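Local structure of esterase (Uncultured bacterium, 5EGN) at residues A163-K166 against A167-S170; F175-H178 against V179-A182; F252-L255 against L256-F259. The protein hydrolyses carboxylic esters and, as a lactonase, degrades N-acyl-homoserine lactones, the bacterial quorum-sensing signals. The protein carries 2 engineered substitutions. All blocks are in the same frame, centred on the assembly; numbering follows the deposited sequence.

Contact 1 of 3, residues A163-K166 against A167-S170; sequences AVMK and AHFS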
ATOM      1  N   ALA A 163      -6.996  -4.946 -11.718  1.00 25.81           N
ATOM      2  CA  ALA A 163      -5.865  -5.872 -11.736  1.00 25.54           C
ATOM      3  C   ALA A 163      -5.471  -6.330 -10.326  1.00 25.39           C
ATOM      4  O   ALA A 163      -5.418  -7.532 -10.042  1.00 25.39           O
ATOM      5  CB  ALA A 163      -4.672  -5.233 -12.433  1.00 24.84           C
ATOM      6  N   VAL A 164      -5.198  -5.369  -9.447  1.00 24.63           N
ATOM      7  CA  VAL A 164      -4.728  -5.687  -8.102  1.00 25.01           C
ATOM      8  C   VAL A 164      -5.822  -6.369  -7.281  1.00 25.31           C
ATOM      9  O   VAL A 164      -5.530  -7.192  -6.408  1.00 24.78           O
ATOM     10  CB  VAL A 164      -4.215  -4.422  -7.357  1.00 24.44           C
ATOM     11  CG1 VAL A 164      -5.363  -3.513  -6.943  1.00 23.88           C
ATOM     12  CG2 VAL A 164      -3.392  -4.815  -6.142  1.00 23.69           C
ATOM     13  N   MET A 165      -7.080  -6.053  -7.575  1.00 27.61           N
ATOM     14  CA  MET A 165      -8.177  -6.658  -6.833  1.00 25.70           C
ATOM     15  C   MET A 165      -8.397  -8.099  -7.278  1.00 26.43           C
ATOM     16  O   MET A 165      -8.735  -8.962  -6.467  1.00 27.25           O
ATOM     17  CB  MET A 165      -9.459  -5.844  -6.994  1.00 25.45           C
ATOM     18  CG  MET A 165     -10.146  -5.554  -5.676  1.00 25.08           C
ATOM     19  SD  MET A 165      -9.087  -4.635  -4.544  1.00 19.56           S
ATOM     20  CE  MET A 165      -8.989  -3.055  -5.384  1.00 23.02           C
ATOM     21  N   LYS A 166      -8.201  -8.357  -8.567  1.00 27.04           N
ATOM     22  CA  LYS A 166      -8.256  -9.722  -9.076  1.00 27.66           C
ATOM     23  C   LYS A 166      -7.067 -10.521  -8.564  1.00 27.68           C
ATOM     24  O   LYS A 166      -7.139 -11.742  -8.414  1.00 28.38           O
ATOM     25  CB  LYS A 166      -8.290  -9.740 -10.605  1.00 28.57           C
ATOM     26  CG  LYS A 166      -9.690  -9.651 -11.190  1.00 30.49           C
ATOM     27  CD  LYS A 166      -9.683  -9.898 -12.692  1.00 32.18           C
ATOM     28  CE  LYS A 166     -11.088  -9.812 -13.271  1.00 35.66           C
ATOM     29  NZ  LYS A 166     -11.107 -10.074 -14.738  1.00 38.67           N
ATOM     30  N   ALA A 167      -5.972  -9.820  -8.291  1.00 26.71           N
ATOM     31  CA  ALA A 167      -4.776 -10.451  -7.751  1.00 26.88           C
ATOM     32  C   ALA A 167      -4.947 -10.814  -6.279  1.00 27.55           C
ATOM     33  O   ALA A 167      -4.416 -11.825  -5.818  1.00 28.10           O
ATOM     34  CB  ALA A 167      -3.580  -9.540  -7.930  1.00 26.46           C
ATOM     35  N   HIS A 168      -5.691  -9.987  -5.549  1.00 26.85           N
ATOM     36  CA  HIS A 168      -5.869 -10.171  -4.108  1.00 26.23           C
ATOM     37  C   HIS A 168      -6.414 -11.546  -3.714  1.00 27.83           C
ATOM     38  O   HIS A 168      -5.918 -12.161  -2.770  1.00 27.58           O
ATOM     39  CB  HIS A 168      -6.789  -9.084  -3.548  1.00 25.71           C
ATOM     40  CG  HIS A 168      -6.061  -7.890  -3.013  1.00 24.18           C
ATOM     41  ND1 HIS A 168      -5.170  -7.971  -1.965  1.00 23.75           N
ATOM     42  CD2 HIS A 168      -6.101  -6.585  -3.372  1.00 23.81           C
ATOM     43  CE1 HIS A 168      -4.688  -6.768  -1.705  1.00 23.26           C
ATOM     44  NE2 HIS A 168      -5.237  -5.910  -2.545  1.00 22.89           N
ATOM     45  N   PHE A 169      -7.429 -12.032  -4.424  1.00 28.75           N
ATOM     46  CA  PHE A 169      -8.049 -13.300  -4.048  1.00 30.47           C
ATOM     47  C   PHE A 169      -7.415 -14.493  -4.758  1.00 30.97           C
ATOM     48  O   PHE A 169      -7.765 -15.640  -4.485  1.00 32.17           O
ATOM     49  CB  PHE A 169      -9.558 -13.273  -4.322  1.00 33.69           C
ATOM     50  CG  PHE A 169      -9.923 -13.180  -5.780  1.00 34.46           C
ATOM     51  CD1 PHE A 169     -10.025 -14.322  -6.558  1.00 35.21           C
ATOM     52  CD2 PHE A 169     -10.199 -11.955  -6.362  1.00 33.40           C
ATOM     53  CE1 PHE A 169     -10.368 -14.242  -7.891  1.00 35.90           C
ATOM     54  CE2 PHE A 169     -10.548 -11.872  -7.694  1.00 33.40           C
ATOM     55  CZ  PHE A 169     -10.631 -13.017  -8.459  1.00 35.52           C
ATOM     56  N   SER A 170      -6.486 -14.220  -5.667  1.00 30.67           N
ATOM     57  CA  SER A 170      -5.798 -15.284  -6.389  1.00 30.35           C
ATOM     58  C   SER A 170      -4.485 -15.641  -5.704  1.00 30.09           C
ATOM     59  O   SER A 170      -3.826 -16.613  -6.073  1.00 34.36           O
ATOM     60  CB  SER A 170      -5.543 -14.872  -7.840  1.00 31.20           C
ATOM     61  OG  SER A 170      -6.763 -14.663  -8.531  1.00 37.26           O
TER
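Phe169 folds back over helix 159-168 and sets one ring face against the carbonyl of Lys166. This helix belongs to the helical cap that the alpha/beta hydrolase fold inserts between strands 110-116 and 206-211. Because CG of Phe169 sits between its own N and carbonyl carbon (chi1 66°), the ring doubles back on the chain, with Lys166 O lying 3.5 Å above its plane, toward the rim. CE2 comes to 3.4 Å from Lys166 CA, while Met165 O approaches CD2 obliquely. The ring also stacks with Phe142, so an alanine here would probably leave Phe142 without its stacking partner and open a gap beside the Lys166 backbone.

At the preceding residue, the imidazole of His168 runs alongside Val164, the two side chains pointing the same way. Met165, bent at chi2 and chi3, crosses the imidazole at a slant and brings SD to 3.8 Å from CD2, an oblique sulfur-aromatic approach. NE2 of the imidazole hydrogen-bonds to the hydroxyl of Tyr36 of the second subunit.

In the backbone, His168 N bonds to Val164 O at 2.9 Å. Ser170 OG donates to Lys166 O at 2.9 Å, lined up with the carbonyl at a C=O...OG angle of 166°.

Contact 2 of 3, residues F175-H178 against V179-A182; sequences FPKH and VFDA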
ATOM      1  N   PHE A 175      -5.028 -14.197   0.682  1.00 28.16           N
ATOM      2  CA  PHE A 175      -6.405 -14.615   0.891  1.00 29.18           C
ATOM      3  C   PHE A 175      -6.584 -16.061   0.452  1.00 30.13           C
ATOM      4  O   PHE A 175      -6.870 -16.329  -0.714  1.00 30.93           O
ATOM      5  CB  PHE A 175      -7.357 -13.696   0.125  1.00 29.41           C
ATOM      6  CG  PHE A 175      -8.810 -13.993   0.352  1.00 30.95           C
ATOM      7  CD1 PHE A 175      -9.407 -13.706   1.567  1.00 33.73           C
ATOM      8  CD2 PHE A 175      -9.588 -14.532  -0.659  1.00 32.73           C
ATOM      9  CE1 PHE A 175     -10.747 -13.967   1.779  1.00 31.77           C
ATOM     10  CE2 PHE A 175     -10.930 -14.795  -0.455  1.00 36.15           C
ATOM     11  CZ  PHE A 175     -11.510 -14.512   0.766  1.00 33.06           C
ATOM     12  N   PRO A 176      -6.404 -17.004   1.388  1.00 30.49           N
ATOM     13  CA  PRO A 176      -6.548 -18.425   1.061  1.00 31.84           C
ATOM     14  C   PRO A 176      -8.008 -18.819   0.884  1.00 33.86           C
ATOM     15  O   PRO A 176      -8.901 -18.102   1.330  1.00 34.12           O
ATOM     16  CB  PRO A 176      -5.929 -19.127   2.269  1.00 31.60           C
ATOM     17  CG  PRO A 176      -6.128 -18.182   3.387  1.00 30.68           C
ATOM     18  CD  PRO A 176      -6.056 -16.796   2.803  1.00 30.19           C
ATOM     19  N   LYS A 177      -8.239 -19.954   0.236  1.00 35.66           N
ATOM     20  CA  LYS A 177      -9.584 -20.381  -0.126  1.00 37.69           C
ATOM     21  C   LYS A 177     -10.437 -20.756   1.084  1.00 38.63           C
ATOM     22  O   LYS A 177     -11.654 -20.539   1.098  1.00 46.23           O
ATOM     23  CB  LYS A 177      -9.502 -21.562  -1.092  1.00 39.89           C
ATOM     24  CG  LYS A 177     -10.818 -21.928  -1.728  1.00 43.06           C
ATOM     25  CD  LYS A 177     -11.510 -20.720  -2.325  1.00 45.28           C
ATOM     26  CE  LYS A 177     -13.012 -20.917  -2.253  1.00 52.81           C
ATOM     27  NZ  LYS A 177     -13.440 -22.213  -2.856  1.00 54.81           N
ATOM     28  N   HIS A 178      -9.787 -21.313   2.100  1.00 37.88           N
ATOM     29  CA  HIS A 178     -10.494 -21.781   3.285  1.00 37.97           C
ATOM     30  C   HIS A 178     -11.073 -20.622   4.091  1.00 37.93           C
ATOM     31  O   HIS A 178     -12.049 -20.793   4.816  1.00 41.49           O
ATOM     32  CB  HIS A 178      -9.570 -22.623   4.167  1.00 36.24           C
ATOM     33  CG  HIS A 178      -8.643 -21.817   5.024  1.00 35.05           C
ATOM     34  ND1 HIS A 178      -7.377 -21.455   4.618  1.00 36.27           N
ATOM     35  CD2 HIS A 178      -8.795 -21.317   6.273  1.00 35.43           C
ATOM     36  CE1 HIS A 178      -6.793 -20.759   5.577  1.00 37.02           C
ATOM     37  NE2 HIS A 178      -7.632 -20.660   6.592  1.00 35.93           N
ATOM     38  N   VAL A 179     -10.465 -19.447   3.969  1.00 36.70           N
ATOM     39  CA  VAL A 179     -10.992 -18.260   4.628  1.00 37.17           C
ATOM     40  C   VAL A 179     -12.288 -17.833   3.951  1.00 38.18           C
ATOM     41  O   VAL A 179     -13.263 -17.485   4.621  1.00 44.99           O
ATOM     42  CB  VAL A 179      -9.981 -17.101   4.614  1.00 34.30           C
ATOM     43  CG1 VAL A 179     -10.634 -15.813   5.091  1.00 33.40           C
ATOM     44  CG2 VAL A 179      -8.794 -17.442   5.488  1.00 33.05           C
ATOM     45  N   PHE A 180     -12.301 -17.871   2.622  1.00 37.89           N
ATOM     46  CA  PHE A 180     -13.519 -17.586   1.874  1.00 38.73           C
ATOM     47  C   PHE A 180     -14.608 -18.575   2.272  1.00 39.88           C
ATOM     48  O   PHE A 180     -15.708 -18.173   2.649  1.00 40.36           O
ATOM     49  CB  PHE A 180     -13.271 -17.645   0.365  1.00 39.82           C
ATOM     50  CG  PHE A 180     -14.505 -17.406  -0.463  1.00 40.54           C
ATOM     51  CD1 PHE A 180     -15.210 -18.467  -1.010  1.00 41.09           C
ATOM     52  CD2 PHE A 180     -14.969 -16.117  -0.681  1.00 39.05           C
ATOM     53  CE1 PHE A 180     -16.345 -18.247  -1.765  1.00 40.22           C
ATOM     54  CE2 PHE A 180     -16.102 -15.893  -1.437  1.00 39.28           C
ATOM     55  CZ  PHE A 180     -16.789 -16.960  -1.978  1.00 40.01           C
ATOM     56  N   ASP A 181     -14.290 -19.866   2.207  1.00 39.74           N
ATOM     57  CA  ASP A 181     -15.254 -20.910   2.548  1.00 40.16           C
ATOM     58  C   ASP A 181     -15.807 -20.755   3.968  1.00 39.97           C
ATOM     59  O   ASP A 181     -17.015 -20.868   4.189  1.00 40.51           O
ATOM     60  CB  ASP A 181     -14.615 -22.287   2.381  1.00 40.19           C
ATOM     61  CG  ASP A 181     -14.322 -22.618   0.929  1.00 42.02           C
ATOM     62  OD1 ASP A 181     -15.041 -22.106   0.047  1.00 41.95           O
ATOM     63  OD2 ASP A 181     -13.376 -23.392   0.672  1.00 42.87           O
ATOM     64  N   ALA A 182     -14.922 -20.486   4.922  1.00 40.01           N
ATOM     65  CA  ALA A 182     -15.314 -20.344   6.320  1.00 39.34           C
ATOM     66  C   ALA A 182     -16.186 -19.113   6.540  1.00 39.43           C
ATOM     67  O   ALA A 182     -17.176 -19.168   7.271  1.00 41.28           O
ATOM     68  CB  ALA A 182     -14.086 -20.283   7.208  1.00 38.55           C
TER
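Phe175 and Phe180 both carry CG trans to the backbone N (chi1 -176° and 178°), and these settings bring the two side chains together across the start of helix 177-185. CZ of Phe175 comes to 3.6 Å from CB of Phe180, and the same CZ lies near the plane of the Phe180 ring, at its edge beside CD2. Val179 divides its methyls between two neighbourhoods. CG1 meets Phe175 CE1 at 3.8 Å; CG2 touches Pro176 CG at 3.5 Å. His178 has its CG held between its own N and carbonyl carbon (chi1 80°), which lays the imidazole face under that second methyl: Val179 CG2 stands 3.9 Å from the ring centroid in a CH-pi contact, displaced toward the rim.

All this happens at the N-terminus of a cap helix of the alpha/beta hydrolase fold, with Pro176 as the N-cap residue. Its carbonyl accepts a weak bond from Val179 N, and the regular pattern follows, Asp181 N reaching Lys177 O at 2.9 Å.

Lys177 bends along its chain so that its end curls back across Asp181. NZ makes a weak salt bridge to Asp181 OD1 at 3.3 Å, and CE rests obliquely against the Phe180 ring, 3.5 Å from CD1. The ammonium group also lies in a cation-pi contact with Tyr138, which meets the Phe180 ring as well. His178 NE2 turns to another part of the chain and hydrogen-bonds to Lys61 O, while the Phe175 ring meets Phe28 edge-to-face.

Contact 3 of 3, residues F252-L255 against L256-F259; sequences FNEL and LRGF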
ATOM      1  N   PHE A 252     -11.978  11.317  -2.086  1.00 30.04           N
ATOM      2  CA  PHE A 252     -12.314  10.558  -0.887  1.00 29.75           C
ATOM      3  C   PHE A 252     -11.639  11.187   0.326  1.00 30.30           C
ATOM      4  O   PHE A 252     -12.228  11.263   1.403  1.00 31.12           O
ATOM      5  CB  PHE A 252     -11.893   9.091  -1.021  1.00 27.63           C
ATOM      6  CG  PHE A 252     -12.237   8.251   0.180  1.00 26.61           C
ATOM      7  CD1 PHE A 252     -13.474   7.637   0.278  1.00 25.99           C
ATOM      8  CD2 PHE A 252     -11.329   8.085   1.215  1.00 26.09           C
ATOM      9  CE1 PHE A 252     -13.798   6.871   1.379  1.00 25.91           C
ATOM     10  CE2 PHE A 252     -11.649   7.321   2.320  1.00 26.92           C
ATOM     11  CZ  PHE A 252     -12.885   6.713   2.401  1.00 25.56           C
ATOM     12  N   ASN A 253     -10.400  11.633   0.138  1.00 30.40           N
ATOM     13  CA  ASN A 253      -9.645  12.289   1.202  1.00 31.30           C
ATOM     14  C   ASN A 253     -10.299  13.586   1.661  1.00 33.92           C
ATOM     15  O   ASN A 253     -10.276  13.913   2.845  1.00 35.44           O
ATOM     16  CB  ASN A 253      -8.212  12.567   0.746  1.00 30.56           C
ATOM     17  CG  ASN A 253      -7.334  11.330   0.779  1.00 27.52           C
ATOM     18  OD1 ASN A 253      -7.827  10.208   0.870  1.00 26.38           O
ATOM     19  ND2 ASN A 253      -6.025  11.535   0.711  1.00 26.08           N
ATOM     20  N   GLU A 254     -10.878  14.323   0.717  1.00 34.89           N
ATOM     21  CA  GLU A 254     -11.598  15.550   1.044  1.00 37.27           C
ATOM     22  C   GLU A 254     -12.895  15.244   1.781  1.00 35.13           C
ATOM     23  O   GLU A 254     -13.267  15.942   2.726  1.00 35.28           O
ATOM     24  CB  GLU A 254     -11.894  16.351  -0.222  1.00 38.91           C
ATOM     25  CG  GLU A 254     -10.653  16.836  -0.945  1.00 41.64           C
ATOM     26  CD  GLU A 254     -10.975  17.427  -2.300  1.00 50.27           C
ATOM     27  OE1 GLU A 254     -12.019  18.102  -2.419  1.00 58.30           O
ATOM     28  OE2 GLU A 254     -10.189  17.210  -3.246  1.00 43.65           O
ATOM     29  N   LEU A 255     -13.581  14.196   1.337  1.00 33.88           N
ATOM     30  CA  LEU A 255     -14.825  13.772   1.965  1.00 33.58           C
ATOM     31  C   LEU A 255     -14.588  13.341   3.411  1.00 35.15           C
ATOM     32  O   LEU A 255     -15.367  13.676   4.304  1.00 36.48           O
ATOM     33  CB  LEU A 255     -15.459  12.633   1.167  1.00 32.29           C
ATOM     34  CG  LEU A 255     -16.916  12.286   1.469  1.00 32.02           C
ATOM     35  CD1 LEU A 255     -17.808  13.498   1.268  1.00 34.37           C
ATOM     36  CD2 LEU A 255     -17.364  11.145   0.579  1.00 30.23           C
ATOM     37  N   LEU A 256     -13.504  12.603   3.633  1.00 35.01           N
ATOM     38  CA  LEU A 256     -13.148  12.140   4.971  1.00 35.92           C
ATOM     39  C   LEU A 256     -12.625  13.297   5.813  1.00 37.97           C
ATOM     40  O   LEU A 256     -12.790  13.317   7.033  1.00 40.37           O
ATOM     41  CB  LEU A 256     -12.107  11.018   4.894  1.00 33.19           C
ATOM     42  CG  LEU A 256     -11.604  10.415   6.208  1.00 31.97           C
ATOM     43  CD1 LEU A 256     -12.755  10.050   7.131  1.00 33.97           C
ATOM     44  CD2 LEU A 256     -10.738   9.193   5.934  1.00 29.02           C
ATOM     45  N   ARG A 257     -12.004  14.266   5.151  1.00 38.26           N
ATOM     46  CA  ARG A 257     -11.562  15.487   5.812  1.00 40.72           C
ATOM     47  C   ARG A 257     -12.758  16.286   6.311  1.00 47.07           C
ATOM     48  O   ARG A 257     -12.633  17.111   7.216  1.00 47.65           O
ATOM     49  CB  ARG A 257     -10.719  16.343   4.865  1.00 40.96           C
ATOM     50  CG  ARG A 257      -9.218  16.186   5.040  1.00 42.33           C
ATOM     51  CD  ARG A 257      -8.457  16.992   3.997  1.00 43.61           C
ATOM     52  NE  ARG A 257      -8.149  16.201   2.809  1.00 44.24           N
ATOM     53  CZ  ARG A 257      -7.851  16.721   1.622  1.00 44.54           C
ATOM     54  NH1 ARG A 257      -7.835  18.035   1.461  1.00 53.97           N
ATOM     55  NH2 ARG A 257      -7.578  15.927   0.595  1.00 43.81           N
ATOM     56  N   GLY A 258     -13.917  16.037   5.709  1.00 50.78           N
ATOM     57  CA  GLY A 258     -15.143  16.716   6.086  1.00 46.98           C
ATOM     58  C   GLY A 258     -15.678  16.250   7.425  1.00 50.40           C
ATOM     59  O   GLY A 258     -16.408  16.975   8.101  1.00 58.49           O
ATOM     60  N   PHE A 259     -15.315  15.030   7.805  1.00 48.77           N
ATOM     61  CA  PHE A 259     -15.689  14.479   9.101  1.00 50.72           C
ATOM     62  C   PHE A 259     -14.667  14.889  10.157  1.00 51.11           C
ATOM     63  O   PHE A 259     -13.724  14.150  10.439  1.00 51.28           O
ATOM     64  CB  PHE A 259     -15.799  12.952   9.018  1.00 50.47           C
ATOM     65  CG  PHE A 259     -16.110  12.282  10.330  1.00 53.54           C
ATOM     66  CD1 PHE A 259     -16.771  12.958  11.342  1.00 52.19           C
ATOM     67  CD2 PHE A 259     -15.733  10.968  10.550  1.00 55.16           C
ATOM     68  CE1 PHE A 259     -17.046  12.342  12.543  1.00 48.29           C
ATOM     69  CE2 PHE A 259     -16.011  10.346  11.748  1.00 50.95           C
ATOM     70  CZ  PHE A 259     -16.665  11.037  12.746  1.00 49.97           C
TER
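Arg257 lies back along helix 249-257, over the carbonyl of Asn253 and the side chain of Glu254. This is the C-terminal helix of the alpha/beta hydrolase core, packed on the central sheet through its other side. CB and CG of the arginine both lie beside Asn253 O, CB at 3.2 Å. CD moves off a little, and the bend at chi3 (-92°) then turns the chain back over the helix, so that NE returns to Asn253 O at 3.1 Å in a weak hydrogen bond. That oxygen already accepts Arg257 N at 2.9 Å, so backbone and side chain of one residue share a single acceptor. Farther out, CZ lies 3.8 Å from Glu254 CG, which covers one face of the guanidinium. NH2 ends 3.4 Å from Asn253 CB, a carbon that sits in the guanidinium plane at its edge. The carboxylate of Glu254 is turned 55° from that plane, and its charge remains too far for contact, though it may still add a mild attraction.

On the buried side, Phe252 and Leu256 cross at a slant, CE2 to CD2 4.2 Å, and both press on strands 87-92 and 110-116. The Asn253 amide is tied to Phe37 O and to the Gln38 side chain. Past Arg257, Gly258 N divides its hydrogen between Glu254 O and Leu255 O, two weak bonds of 3.1 Å each.

Contacts 1 and 2 sit in successive helices of the cap, their centres about 14 Å apart, and they touch directly: Phe169 CB packs on Phe175 CD2 at 3.9 Å, and His168 O lies 3.6 Å from Phe175 CB. Contact 3 belongs to the core, its centre about 27 Å from that of contact 1 and about 33 Å from that of contact 2, on the far side of the chain's centre from the latter. Residues 163-170 also reach loops through Met165 on Thr30 and Phe243, whereas Phe252 lies near, without touching, the probable nucleophile elbow at Gly91, Ser93 and Gly95. Of the three, contact 1 alone meets the second subunit.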